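Local coordinates for FdtA domain-containing protein (Helicobacter canadensis MIT 98-5491, PDB 7N67) that probably isomerises a dTDP-linked 4-keto-6-deoxy sugar as a 3,4-ketoisomerase on the route to a formylated sugar, and binds dTDP, at residues F51-P64 with F122-Y136. Numbering follows the deposited sequence.
With TYD (thymidine-5'-diphosphate), chain E.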
loop_
_atom_site.group_PDB
_atom_site.type_symbol
_atom_site.label_atom_id
_atom_site.label_comp_id
_atom_site.label_asym_id
_atom_site.label_seq_id
_atom_site.Cartn_x
_atom_site.Cartn_y
_atom_site.Cartn_z
ATOM N N PHE B 51 -1.126 13.530 -25.407
ATOM C CA PHE B 51 -0.213 14.695 -25.427
ATOM C C PHE B 51 1.207 14.184 -25.172
ATOM O O PHE B 51 1.385 12.960 -24.994
ATOM C CB PHE B 51 -0.652 15.748 -24.412
ATOM C CG PHE B 51 -0.836 15.238 -23.007
ATOM C CD1 PHE B 51 0.254 14.955 -22.200
ATOM C CD2 PHE B 51 -2.111 15.079 -22.468
ATOM C CE1 PHE B 51 0.075 14.515 -20.894
ATOM C CE2 PHE B 51 -2.285 14.632 -21.165
ATOM C CZ PHE B 51 -1.192 14.354 -20.379
ATOM N N GLU B 52 2.189 15.081 -25.185
ATOM C CA GLU B 52 3.601 14.727 -24.926
ATOM C C GLU B 52 3.916 15.006 -23.466
ATOM O O GLU B 52 3.859 16.200 -23.078
ATOM C CB GLU B 52 4.540 15.539 -25.812
ATOM C CG GLU B 52 4.493 15.110 -27.258
ATOM C CD GLU B 52 5.541 15.796 -28.105
ATOM O OE1 GLU B 52 5.940 15.192 -29.099
ATOM O OE2 GLU B 52 5.972 16.918 -27.749
ATOM N N ILE B 53 4.281 13.958 -22.719
ATOM C CA ILE B 53 4.668 14.097 -21.290
ATOM C C ILE B 53 5.921 14.974 -21.267
ATOM O O ILE B 53 6.903 14.646 -21.961
ATOM C CB ILE B 53 4.865 12.732 -20.594
ATOM C CG1 ILE B 53 3.633 11.826 -20.691
ATOM C CG2 ILE B 53 5.245 12.934 -19.142
ATOM C CD1 ILE B 53 3.954 10.350 -20.622
ATOM N N LYS B 54 5.848 16.091 -20.560
ATOM C CA LYS B 54 6.990 16.984 -20.269
ATOM C C LYS B 54 7.350 16.883 -18.787
ATOM O O LYS B 54 8.494 17.211 -18.413
ATOM C CB LYS B 54 6.595 18.414 -20.633
ATOM C CG LYS B 54 6.218 18.614 -22.096
ATOM C CD LYS B 54 7.353 19.153 -22.950
ATOM C CE LYS B 54 7.126 18.919 -24.428
ATOM N NZ LYS B 54 8.406 18.907 -25.174
ATOM N N ARG B 55 6.396 16.469 -17.961
ATOM C CA ARG B 55 6.569 16.376 -16.490
ATOM C C ARG B 55 5.611 15.321 -15.970
ATOM O O ARG B 55 4.550 15.134 -16.596
ATOM C CB ARG B 55 6.280 17.723 -15.831
ATOM C CG ARG B 55 5.853 17.654 -14.376
ATOM C CD ARG B 55 5.655 19.055 -13.810
ATOM N NE ARG B 55 4.701 19.823 -14.619
ATOM C CZ ARG B 55 3.579 20.402 -14.181
ATOM N NH1 ARG B 55 2.815 21.059 -15.041
ATOM N NH2 ARG B 55 3.235 20.355 -12.902
ATOM N N ILE B 56 6.032 14.623 -14.920
ATOM C CA ILE B 56 5.159 13.748 -14.094
ATOM C C ILE B 56 5.311 14.223 -12.652
ATOM O O ILE B 56 6.355 14.828 -12.318
ATOM C CB ILE B 56 5.467 12.246 -14.303
ATOM C CG1 ILE B 56 6.788 11.790 -13.692
ATOM C CG2 ILE B 56 5.422 11.907 -15.776
ATOM C CD1 ILE B 56 6.645 11.135 -12.365
ATOM N N TYR B 57 4.272 14.025 -11.848
ATOM C CA TYR B 57 4.325 14.248 -10.386
ATOM C C TYR B 57 3.452 13.179 -9.702
ATOM O O TYR B 57 2.482 12.612 -10.304
ATOM C CB TYR B 57 4.062 15.731 -10.089
ATOM C CG TYR B 57 2.684 16.313 -10.327
ATOM C CD1 TYR B 57 1.712 16.267 -9.348
ATOM C CD2 TYR B 57 2.378 17.026 -11.475
ATOM C CE1 TYR B 57 0.465 16.855 -9.512
ATOM C CE2 TYR B 57 1.132 17.613 -11.669
ATOM C CZ TYR B 57 0.170 17.545 -10.672
ATOM O OH TYR B 57 -1.071 18.118 -10.811
ATOM N N TYR B 58 3.859 12.844 -8.485
ATOM C CA TYR B 58 3.156 11.884 -7.617
ATOM C C TYR B 58 3.006 12.457 -6.205
ATOM O O TYR B 58 3.889 13.201 -5.705
ATOM C CB TYR B 58 3.833 10.512 -7.618
ATOM C CG TYR B 58 5.320 10.476 -7.397
ATOM C CD1 TYR B 58 5.850 10.052 -6.192
ATOM C CD2 TYR B 58 6.198 10.786 -8.416
ATOM C CE1 TYR B 58 7.216 9.973 -5.978
ATOM C CE2 TYR B 58 7.569 10.711 -8.223
ATOM C CZ TYR B 58 8.078 10.296 -7.007
ATOM O OH TYR B 58 9.425 10.212 -6.841
ATOM N N ILE B 59 1.858 12.131 -5.606
ATOM C CA ILE B 59 1.443 12.574 -4.248
ATOM C C ILE B 59 1.311 11.335 -3.362
ATOM O O ILE B 59 0.700 10.331 -3.797
ATOM C CB ILE B 59 0.142 13.385 -4.377
ATOM C CG1 ILE B 59 0.377 14.653 -5.203
ATOM C CG2 ILE B 59 -0.418 13.716 -3.010
ATOM C CD1 ILE B 59 -0.706 14.954 -6.193
ATOM N N TYR B 60 1.877 11.382 -2.163
ATOM C CA TYR B 60 1.747 10.281 -1.171
ATOM C C TYR B 60 1.618 10.870 0.228
ATOM O O TYR B 60 1.618 12.090 0.317
ATOM C CB TYR B 60 2.913 9.310 -1.309
ATOM C CG TYR B 60 4.269 9.952 -1.203
ATOM C CD1 TYR B 60 4.998 9.884 -0.032
ATOM C CD2 TYR B 60 4.843 10.600 -2.291
ATOM C CE1 TYR B 60 6.258 10.447 0.062
ATOM C CE2 TYR B 60 6.107 11.156 -2.212
ATOM C CZ TYR B 60 6.824 11.069 -1.034
ATOM O OH TYR B 60 8.073 11.616 -0.934
ATOM N N ASP B 61 1.474 10.023 1.255
ATOM C CA ASP B 61 1.146 10.420 2.649
ATOM C C ASP B 61 -0.125 11.267 2.630
ATOM O O ASP B 61 -0.191 12.270 3.351
ATOM C CB ASP B 61 2.332 11.118 3.315
ATOM C CG ASP B 61 3.448 10.148 3.653
ATOM O OD1 ASP B 61 3.138 8.946 3.846
ATOM O OD2 ASP B 61 4.614 10.590 3.734
ATOM N N THR B 62 -1.122 10.845 1.860
ATOM C CA THR B 62 -2.463 11.468 1.830
ATOM C C THR B 62 -3.302 10.979 3.016
ATOM O O THR B 62 -3.032 9.867 3.535
ATOM C CB THR B 62 -3.187 11.160 0.520
ATOM O OG1 THR B 62 -3.033 9.761 0.309
ATOM C CG2 THR B 62 -2.632 11.953 -0.636
ATOM N N LYS B 63 -4.311 11.788 3.366
ATOM C CA LYS B 63 -5.221 11.648 4.533
ATOM C C LYS B 63 -6.651 11.921 4.070
ATOM O O LYS B 63 -6.929 12.922 3.391
ATOM C CB LYS B 63 -4.838 12.643 5.636
ATOM C CG LYS B 63 -3.996 12.097 6.778
ATOM C CD LYS B 63 -2.533 11.888 6.440
ATOM C CE LYS B 63 -1.594 12.907 7.054
ATOM N NZ LYS B 63 -0.695 13.484 6.021
ATOM N N PRO B 64 -7.610 11.046 4.447
ATOM C CA PRO B 64 -9.019 11.239 4.103
ATOM C C PRO B 64 -9.559 12.644 4.383
ATOM O O PRO B 64 -10.406 13.063 3.644
ATOM C CB PRO B 64 -9.754 10.248 5.016
ATOM C CG PRO B 64 -8.741 9.142 5.251
ATOM C CD PRO B 64 -7.381 9.809 5.207
ATOM N N PHE B 122 -9.234 10.749 -0.019
ATOM C CA PHE B 122 -8.017 9.936 -0.196
ATOM C C PHE B 122 -8.071 8.846 0.861
ATOM O O PHE B 122 -8.260 9.196 2.018
ATOM C CB PHE B 122 -6.744 10.756 0.010
ATOM C CG PHE B 122 -6.256 11.498 -1.203
ATOM C CD1 PHE B 122 -6.286 12.886 -1.246
ATOM C CD2 PHE B 122 -5.737 10.806 -2.291
ATOM C CE1 PHE B 122 -5.818 13.563 -2.358
ATOM C CE2 PHE B 122 -5.279 11.487 -3.404
ATOM C CZ PHE B 122 -5.320 12.860 -3.437
ATOM N N SER B 123 -7.876 7.586 0.490
ATOM C CA SER B 123 -7.581 6.536 1.489
ATOM C C SER B 123 -6.217 6.858 2.105
ATOM O O SER B 123 -5.390 7.498 1.451
ATOM C CB SER B 123 -7.644 5.149 0.914
ATOM O OG SER B 123 -6.847 5.036 -0.239
ATOM N N TYR B 124 -5.998 6.429 3.334
ATOM C CA TYR B 124 -4.803 6.807 4.112
ATOM C C TYR B 124 -3.562 6.225 3.421
ATOM O O TYR B 124 -3.488 4.990 3.175
ATOM C CB TYR B 124 -4.971 6.377 5.564
ATOM C CG TYR B 124 -3.909 6.932 6.463
ATOM C CD1 TYR B 124 -4.124 8.107 7.174
ATOM C CD2 TYR B 124 -2.673 6.316 6.545
ATOM C CE1 TYR B 124 -3.137 8.645 7.984
ATOM C CE2 TYR B 124 -1.674 6.840 7.345
ATOM C CZ TYR B 124 -1.918 7.995 8.072
ATOM O OH TYR B 124 -0.941 8.504 8.863
ATOM N N GLY B 125 -2.637 7.122 3.059
ATOM C CA GLY B 125 -1.385 6.789 2.362
ATOM C C GLY B 125 -1.590 6.520 0.877
ATOM O O GLY B 125 -0.629 6.045 0.266
ATOM N N ALA B 126 -2.769 6.833 0.316
ATOM C CA ALA B 126 -3.091 6.697 -1.122
ATOM C C ALA B 126 -2.110 7.540 -1.949
ATOM O O ALA B 126 -1.714 8.637 -1.493
ATOM C CB ALA B 126 -4.507 7.118 -1.406
ATOM N N LYS B 127 -1.765 7.042 -3.137
ATOM C CA LYS B 127 -0.724 7.606 -4.020
ATOM C C LYS B 127 -1.351 7.885 -5.378
ATOM O O LYS B 127 -2.051 6.982 -5.906
ATOM C CB LYS B 127 0.433 6.613 -4.091
ATOM C CG LYS B 127 0.863 6.135 -2.717
ATOM C CD LYS B 127 2.157 5.333 -2.690
ATOM C CE LYS B 127 2.510 4.856 -1.290
ATOM N NZ LYS B 127 1.339 4.212 -0.635
ATOM N N LEU B 128 -1.146 9.105 -5.878
ATOM C CA LEU B 128 -1.675 9.568 -7.179
ATOM C C LEU B 128 -0.494 9.887 -8.085
ATOM O O LEU B 128 0.441 10.574 -7.611
ATOM C CB LEU B 128 -2.525 10.807 -6.934
ATOM C CG LEU B 128 -2.998 11.555 -8.180
ATOM C CD1 LEU B 128 -3.961 10.701 -8.989
ATOM C CD2 LEU B 128 -3.659 12.865 -7.787
ATOM N N LEU B 129 -0.513 9.364 -9.312
ATOM C CA LEU B 129 0.458 9.723 -10.374
ATOM C C LEU B 129 -0.236 10.672 -11.341
ATOM O O LEU B 129 -1.419 10.425 -11.651
ATOM C CB LEU B 129 0.925 8.448 -11.085
ATOM C CG LEU B 129 1.871 8.674 -12.258
ATOM C CD1 LEU B 129 3.186 9.297 -11.799
ATOM C CD2 LEU B 129 2.109 7.366 -12.995
ATOM N N VAL B 130 0.459 11.723 -11.780
ATOM C CA VAL B 130 -0.085 12.709 -12.763
ATOM C C VAL B 130 0.908 12.857 -13.919
ATOM O O VAL B 130 2.072 13.246 -13.680
ATOM C CB VAL B 130 -0.394 14.072 -12.110
ATOM C CG1 VAL B 130 -0.995 15.051 -13.111
ATOM C CG2 VAL B 130 -1.322 13.926 -10.914
ATOM N N LEU B 131 0.458 12.528 -15.118
ATOM C CA LEU B 131 1.183 12.794 -16.383
ATOM C C LEU B 131 0.716 14.164 -16.873
ATOM O O LEU B 131 -0.514 14.324 -17.060
ATOM C CB LEU B 131 0.828 11.686 -17.380
ATOM C CG LEU B 131 1.576 10.351 -17.240
ATOM C CD1 LEU B 131 2.121 10.114 -15.847
ATOM C CD2 LEU B 131 0.681 9.198 -17.639
ATOM N N ALA B 132 1.631 15.128 -17.010
ATOM C CA ALA B 132 1.312 16.524 -17.396
ATOM C C ALA B 132 1.916 16.863 -18.767
ATOM O O ALA B 132 3.045 16.395 -19.046
ATOM C CB ALA B 132 1.794 17.475 -16.321
ATOM N N SER B 133 1.205 17.727 -19.515
ATOM C CA SER B 133 1.452 18.145 -20.922
ATOM C C SER B 133 2.520 19.239 -21.023
ATOM O O SER B 133 2.854 19.600 -22.164
ATOM C CB SER B 133 0.164 18.624 -21.573
ATOM O OG SER B 133 -0.246 19.906 -21.068
ATOM N N ASP B 134 3.026 19.775 -19.909
ATOM C CA ASP B 134 3.950 20.935 -19.938
ATOM C C ASP B 134 4.654 21.109 -18.590
ATOM O O ASP B 134 4.208 20.510 -17.601
ATOM C CB ASP B 134 3.189 22.208 -20.309
ATOM C CG ASP B 134 4.016 23.257 -21.037
ATOM O OD1 ASP B 134 5.252 23.096 -21.150
ATOM O OD2 ASP B 134 3.406 24.222 -21.491
ATOM N N PHE B 135 5.721 21.913 -18.581
ATOM C CA PHE B 135 6.563 22.221 -17.405
ATOM C C PHE B 135 5.715 23.009 -16.406
ATOM O O PHE B 135 4.737 23.663 -16.815
ATOM C CB PHE B 135 7.816 22.991 -17.830
ATOM C CG PHE B 135 8.628 22.297 -18.893
ATOM C CD1 PHE B 135 9.692 21.475 -18.550
ATOM C CD2 PHE B 135 8.326 22.455 -20.243
ATOM C CE1 PHE B 135 10.423 20.829 -19.535
ATOM C CE2 PHE B 135 9.066 21.809 -21.228
ATOM C CZ PHE B 135 10.111 20.996 -20.868
ATOM N N TYR B 136 6.064 22.919 -15.125
ATOM C CA TYR B 136 5.317 23.529 -13.996
ATOM C C TYR B 136 5.414 25.043 -14.128
ATOM O O TYR B 136 6.526 25.570 -14.157
ATOM C CB TYR B 136 5.908 23.089 -12.655
ATOM C CG TYR B 136 5.456 23.862 -11.441
ATOM C CD1 TYR B 136 4.122 23.940 -11.094
ATOM C CD2 TYR B 136 6.370 24.440 -10.579
ATOM C CE1 TYR B 136 3.717 24.599 -9.945
ATOM C CE2 TYR B 136 5.986 25.107 -9.426
ATOM C CZ TYR B 136 4.646 25.195 -9.107
ATOM O OH TYR B 136 4.232 25.860 -7.981
HETATM P PA TYD E . -0.247 21.823 -4.917
HETATM O O1A TYD E . -0.668 22.541 -6.151
HETATM O O2A TYD E . -0.590 22.413 -3.591
HETATM O O3A TYD E . -0.732 20.304 -5.002
HETATM P PB TYD E . -2.119 19.583 -5.334
HETATM O O1B TYD E . -1.887 18.106 -5.024
HETATM O O2B TYD E . -3.105 20.241 -4.394
HETATM O O3B TYD E . -2.445 19.821 -6.780
HETATM O "O5'" TYD E . 1.332 21.574 -4.948
HETATM C "C5'" TYD E . 2.016 21.507 -3.682
HETATM C "C4'" TYD E . 3.332 22.220 -3.839
HETATM O "O4'" TYD E . 4.096 21.566 -4.877
HETATM C "C3'" TYD E . 3.205 23.693 -4.230
HETATM O "O3'" TYD E . 4.092 24.489 -3.458
HETATM C "C2'" TYD E . 3.614 23.704 -5.694
HETATM C "C1'" TYD E . 4.590 22.538 -5.781
HETATM N N1 TYD E . 4.673 21.923 -7.125
HETATM C C2 TYD E . 5.875 21.994 -7.800
HETATM O O2 TYD E . 6.870 22.532 -7.328
HETATM N N3 TYD E . 5.860 21.429 -9.053
HETATM C C4 TYD E . 4.798 20.801 -9.680
HETATM O O4 TYD E . 4.939 20.332 -10.817
HETATM C C5 TYD E . 3.576 20.748 -8.913
HETATM C C5M TYD E . 2.377 20.078 -9.519
HETATM C C6 TYD E . 3.569 21.310 -7.693
HETATM O O HOH W 1 1.618 7.072 1.057
HETATM O O HOH W 2 -8.752 13.748 1.170
#
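Phe122 meets Thr62 just outside the ladder of strands 127-132 and 55-60 of the cupin-type beta fold, whose axes approach to 4.6 Å at 168°, close to antiparallel. The methyl CG2 of Thr62 sits over the centre of the Phe122 ring, 3.6 Å from the centroid and 7° off the normal, a CH-pi contact. Ser123 to Ala126 form a type II turn whose Gly125 N donates to Thr62 O, nearly straight at 175°. Thr62 OG1 also points at Ala126 O at the turn's end, but that bond is modelled very short and is doubtful in detail.

From Leu128 onward the strands zip together through paired backbone bonds: Leu128 with Ile59, then Val130 with Tyr57. Leu129 and Leu131 turn to the other face, where Leu131 CD1 packs against Ile56 CG2. On the ligand face Val130 CB lies over the middle of the Tyr57 ring, and the thymine methyl C5M of the bound dTDP covers the opposite side 3.4 Å above its plane, so the ring is sandwiched between strand and nucleotide. Tyr57 OH is hydrogen-bonded to Gln78 NE2 on the neighbouring strand 78-84.

At Ala132 the pairing breaks register in a classic beta bulge: its N donates to Arg55 O while its O accepts from Lys54 N. Ser133 CB then covers a face of Phe51, 4.0 Å from the ring centroid. Asp134 O accepts from both Arg55 NE, at 3.1 Å and on a carbonyl lone pair, and Arg55 NH1, which comes from above the carbonyl plane; Asp134 O lies in the guanidinium plane, which fixes the group's rotation. The Tyr136 ring lies flat over thymine N3, while Tyr136 CA lies over the centre of one guanidinium face of Arg55, and Ala132 CB over the opposite face, toward the rim. Thus oriented, Arg55 NH2 donates to thymine O4 at 2.7 Å.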